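Local atomic coordinates of penaeus monodon metallodensovirus major capsid protein (Penaeus monodon metallodensovirus, PDB entry 6WH7), a protein that forms the icosahedral capsid of a shrimp densovirus, sixty copies assembling into the shell that probably encloses and delivers the viral DNA genome. Residues I161-K169 against I344-R352. Numbering follows the deposited sequence.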
loop_
_atom_site.group_PDB
_atom_site.type_symbol
_atom_site.label_atom_id
_atom_site.label_comp_id
_atom_site.label_asym_id
_atom_site.label_seq_id
_atom_site.Cartn_x
_atom_site.Cartn_y
_atom_site.Cartn_z
ATOM N N ILE A 161 -32.952 71.320 -49.128
ATOM C CA ILE A 161 -34.050 70.375 -49.235
ATOM C C ILE A 161 -35.186 70.914 -48.390
ATOM O O ILE A 161 -34.998 71.195 -47.203
ATOM C CB ILE A 161 -33.644 68.973 -48.761
ATOM C CG1 ILE A 161 -32.540 68.406 -49.639
ATOM C CG2 ILE A 161 -34.829 68.061 -48.786
ATOM C CD1 ILE A 161 -31.988 67.130 -49.122
ATOM N N ASP A 162 -36.361 71.053 -48.980
ATOM C CA ASP A 162 -37.481 71.631 -48.257
ATOM C C ASP A 162 -38.350 70.473 -47.792
ATOM O O ASP A 162 -39.234 70.011 -48.512
ATOM C CB ASP A 162 -38.242 72.582 -49.169
ATOM C CG ASP A 162 -39.267 73.386 -48.439
ATOM O OD1 ASP A 162 -39.313 73.303 -47.198
ATOM O OD2 ASP A 162 -40.030 74.103 -49.108
ATOM N N ASP A 163 -38.137 70.061 -46.547
ATOM C CA ASP A 163 -38.838 68.951 -45.921
ATOM C C ASP A 163 -40.152 69.381 -45.306
ATOM O O ASP A 163 -41.154 68.668 -45.408
ATOM C CB ASP A 163 -37.946 68.320 -44.859
ATOM C CG ASP A 163 -36.800 67.551 -45.457
ATOM O OD1 ASP A 163 -36.912 67.154 -46.631
ATOM O OD2 ASP A 163 -35.778 67.360 -44.766
ATOM N N GLN A 164 -40.152 70.533 -44.645
ATOM C CA GLN A 164 -41.362 71.088 -44.071
ATOM C C GLN A 164 -42.273 71.694 -45.121
ATOM O O GLN A 164 -43.387 72.099 -44.783
ATOM C CB GLN A 164 -40.991 72.126 -43.024
ATOM C CG GLN A 164 -40.250 71.541 -41.842
ATOM C CD GLN A 164 -41.127 70.658 -40.989
ATOM O OE1 GLN A 164 -41.132 69.442 -41.135
ATOM N NE2 GLN A 164 -41.861 71.268 -40.075
ATOM N N GLN A 165 -41.830 71.751 -46.373
ATOM C CA GLN A 165 -42.605 72.303 -47.479
ATOM C C GLN A 165 -42.996 73.754 -47.204
ATOM O O GLN A 165 -44.169 74.125 -47.173
ATOM C CB GLN A 165 -43.829 71.439 -47.782
ATOM C CG GLN A 165 -44.578 71.849 -49.030
ATOM C CD GLN A 165 -45.676 70.896 -49.369
ATOM O OE1 GLN A 165 -45.797 69.851 -48.756
ATOM N NE2 GLN A 165 -46.496 71.249 -50.338
ATOM N N CYS A 166 -41.976 74.574 -46.960
ATOM C CA CYS A 166 -42.184 76.014 -46.980
ATOM C C CYS A 166 -42.791 76.446 -48.303
ATOM O O CYS A 166 -43.696 77.284 -48.342
ATOM C CB CYS A 166 -40.863 76.740 -46.743
ATOM S SG CYS A 166 -40.090 76.398 -45.167
ATOM N N LEU A 167 -42.312 75.870 -49.398
ATOM C CA LEU A 167 -42.783 76.170 -50.741
ATOM C C LEU A 167 -43.550 74.962 -51.249
ATOM O O LEU A 167 -42.961 73.911 -51.512
ATOM C CB LEU A 167 -41.615 76.508 -51.660
ATOM C CG LEU A 167 -41.109 77.946 -51.681
ATOM C CD1 LEU A 167 -40.601 78.365 -50.333
ATOM C CD2 LEU A 167 -40.002 78.060 -52.702
ATOM N N SER A 168 -44.863 75.107 -51.368
ATOM C CA SER A 168 -45.685 74.033 -51.903
ATOM C C SER A 168 -45.581 73.969 -53.416
ATOM O O SER A 168 -45.395 72.896 -53.995
ATOM C CB SER A 168 -47.135 74.241 -51.482
ATOM O OG SER A 168 -47.975 73.267 -52.060
ATOM N N LYS A 169 -45.706 75.114 -54.062
ATOM C CA LYS A 169 -45.678 75.239 -55.503
ATOM C C LYS A 169 -44.751 76.388 -55.840
ATOM O O LYS A 169 -44.730 77.402 -55.138
ATOM C CB LYS A 169 -47.073 75.488 -56.054
ATOM C CG LYS A 169 -47.146 75.555 -57.541
ATOM C CD LYS A 169 -48.530 75.929 -57.981
ATOM C CE LYS A 169 -49.516 74.823 -57.721
ATOM N NZ LYS A 169 -50.868 75.205 -58.195
ATOM N N ILE A 344 -43.706 74.252 -60.541
ATOM C CA ILE A 344 -43.269 72.951 -60.065
ATOM C C ILE A 344 -43.818 72.757 -58.664
ATOM O O ILE A 344 -43.585 73.584 -57.777
ATOM C CB ILE A 344 -41.742 72.804 -60.092
ATOM C CG1 ILE A 344 -41.241 72.788 -61.532
ATOM C CG2 ILE A 344 -41.329 71.530 -59.413
ATOM C CD1 ILE A 344 -39.747 72.837 -61.653
ATOM N N GLN A 345 -44.558 71.679 -58.479
ATOM C CA GLN A 345 -45.080 71.250 -57.196
ATOM C C GLN A 345 -44.119 70.241 -56.593
ATOM O O GLN A 345 -43.498 69.462 -57.314
ATOM C CB GLN A 345 -46.450 70.617 -57.380
ATOM C CG GLN A 345 -47.471 71.557 -57.934
ATOM C CD GLN A 345 -48.719 70.841 -58.359
ATOM O OE1 GLN A 345 -48.682 69.659 -58.690
ATOM N NE2 GLN A 345 -49.837 71.549 -58.353
ATOM N N PHE A 346 -43.978 70.259 -55.270
ATOM C CA PHE A 346 -43.077 69.308 -54.627
ATOM C C PHE A 346 -43.798 68.346 -53.694
ATOM O O PHE A 346 -43.887 67.162 -54.020
ATOM C CB PHE A 346 -41.925 70.033 -53.944
ATOM C CG PHE A 346 -40.937 70.579 -54.915
ATOM C CD1 PHE A 346 -40.077 69.727 -55.575
ATOM C CD2 PHE A 346 -40.862 71.925 -55.175
ATOM C CE1 PHE A 346 -39.170 70.206 -56.469
ATOM C CE2 PHE A 346 -39.949 72.405 -56.071
ATOM C CZ PHE A 346 -39.103 71.543 -56.715
ATOM N N GLY A 347 -44.303 68.781 -52.553
ATOM C CA GLY A 347 -45.037 67.848 -51.739
ATOM C C GLY A 347 -44.182 66.735 -51.170
ATOM O O GLY A 347 -44.301 65.579 -51.573
ATOM N N PRO A 348 -43.250 67.066 -50.286
ATOM C CA PRO A 348 -42.419 66.030 -49.668
ATOM C C PRO A 348 -43.252 64.998 -48.932
ATOM O O PRO A 348 -44.442 65.174 -48.673
ATOM C CB PRO A 348 -41.554 66.821 -48.687
ATOM C CG PRO A 348 -42.360 67.993 -48.369
ATOM C CD PRO A 348 -43.044 68.366 -49.637
ATOM N N THR A 349 -42.612 63.884 -48.613
ATOM C CA THR A 349 -43.189 62.986 -47.629
ATOM C C THR A 349 -43.148 63.700 -46.287
ATOM O O THR A 349 -42.071 64.028 -45.784
ATOM C CB THR A 349 -42.405 61.679 -47.579
ATOM O OG1 THR A 349 -42.475 61.028 -48.850
ATOM C CG2 THR A 349 -42.962 60.769 -46.552
ATOM N N CYS A 350 -44.303 63.925 -45.705
ATOM C CA CYS A 350 -44.371 64.864 -44.600
ATOM C C CYS A 350 -43.906 64.192 -43.319
ATOM O O CYS A 350 -44.435 63.141 -42.952
ATOM C CB CYS A 350 -45.783 65.394 -44.432
ATOM S SG CYS A 350 -45.972 66.603 -43.124
ATOM N N PRO A 351 -42.918 64.755 -42.622
ATOM C CA PRO A 351 -42.478 64.140 -41.370
ATOM C C PRO A 351 -43.524 64.180 -40.280
ATOM O O PRO A 351 -43.479 63.337 -39.382
ATOM C CB PRO A 351 -41.242 64.962 -40.999
ATOM C CG PRO A 351 -41.452 66.256 -41.660
ATOM C CD PRO A 351 -42.139 65.959 -42.943
ATOM N N ARG A 352 -44.469 65.109 -40.333
ATOM C CA ARG A 352 -45.514 65.194 -39.327
ATOM C C ARG A 352 -46.749 64.382 -39.677
ATOM O O ARG A 352 -47.664 64.295 -38.857
ATOM C CB ARG A 352 -45.890 66.651 -39.081
ATOM C CG ARG A 352 -44.829 67.387 -38.311
ATOM C CD ARG A 352 -45.144 68.840 -38.143
ATOM N NE ARG A 352 -45.168 69.541 -39.414
ATOM C CZ ARG A 352 -45.360 70.845 -39.529
ATOM N NH1 ARG A 352 -45.529 71.583 -38.449
ATOM N NH2 ARG A 352 -45.369 71.409 -40.722
#
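P348 packs its ring against the turn that follows strand 157-162: CG lies 3.3 Å from D163 O, while CD meets Q165 OE1 at 3.2 Å. Q165 CB already faces P348; CG anti to the backbone N (chi1 -172°) and an extended chain then carry the amide across the ring to G347 CA, with NE2 hydrogen-bonded to D244. Proline suits this place, filling it with CH groups and bringing no N-H to satisfy; G347, lacking a side chain, easily takes its positive phi (67°). D162 holds the turn from within, its two oxygens letting one short side chain accept both C166 N, on OD1, and L167 N, on OD2, the latter at 2.9 Å. Further along, Q164, bent at chi2, brings OE1 to P351 CG and puts NE2 3.5 Å above the centre of the R352 guanidinium, the two planes 41° apart. At the other end K169 and Q345 form an antiparallel non-hydrogen-bonded pair, K169 CE lying against Q345 NE2, and F346 N donates to S168 O at 3.3 Å. Only this one hydrogen bond crosses between the segments; most of the rest is CH groups against carbonyls and amides, with one amide over the guanidinium, consistent with shape fit, more than polar bonding, joining the loops. The long R352 reaches further, its salt bridge to E305 of a second subunit joining 344-352 to that neighbour.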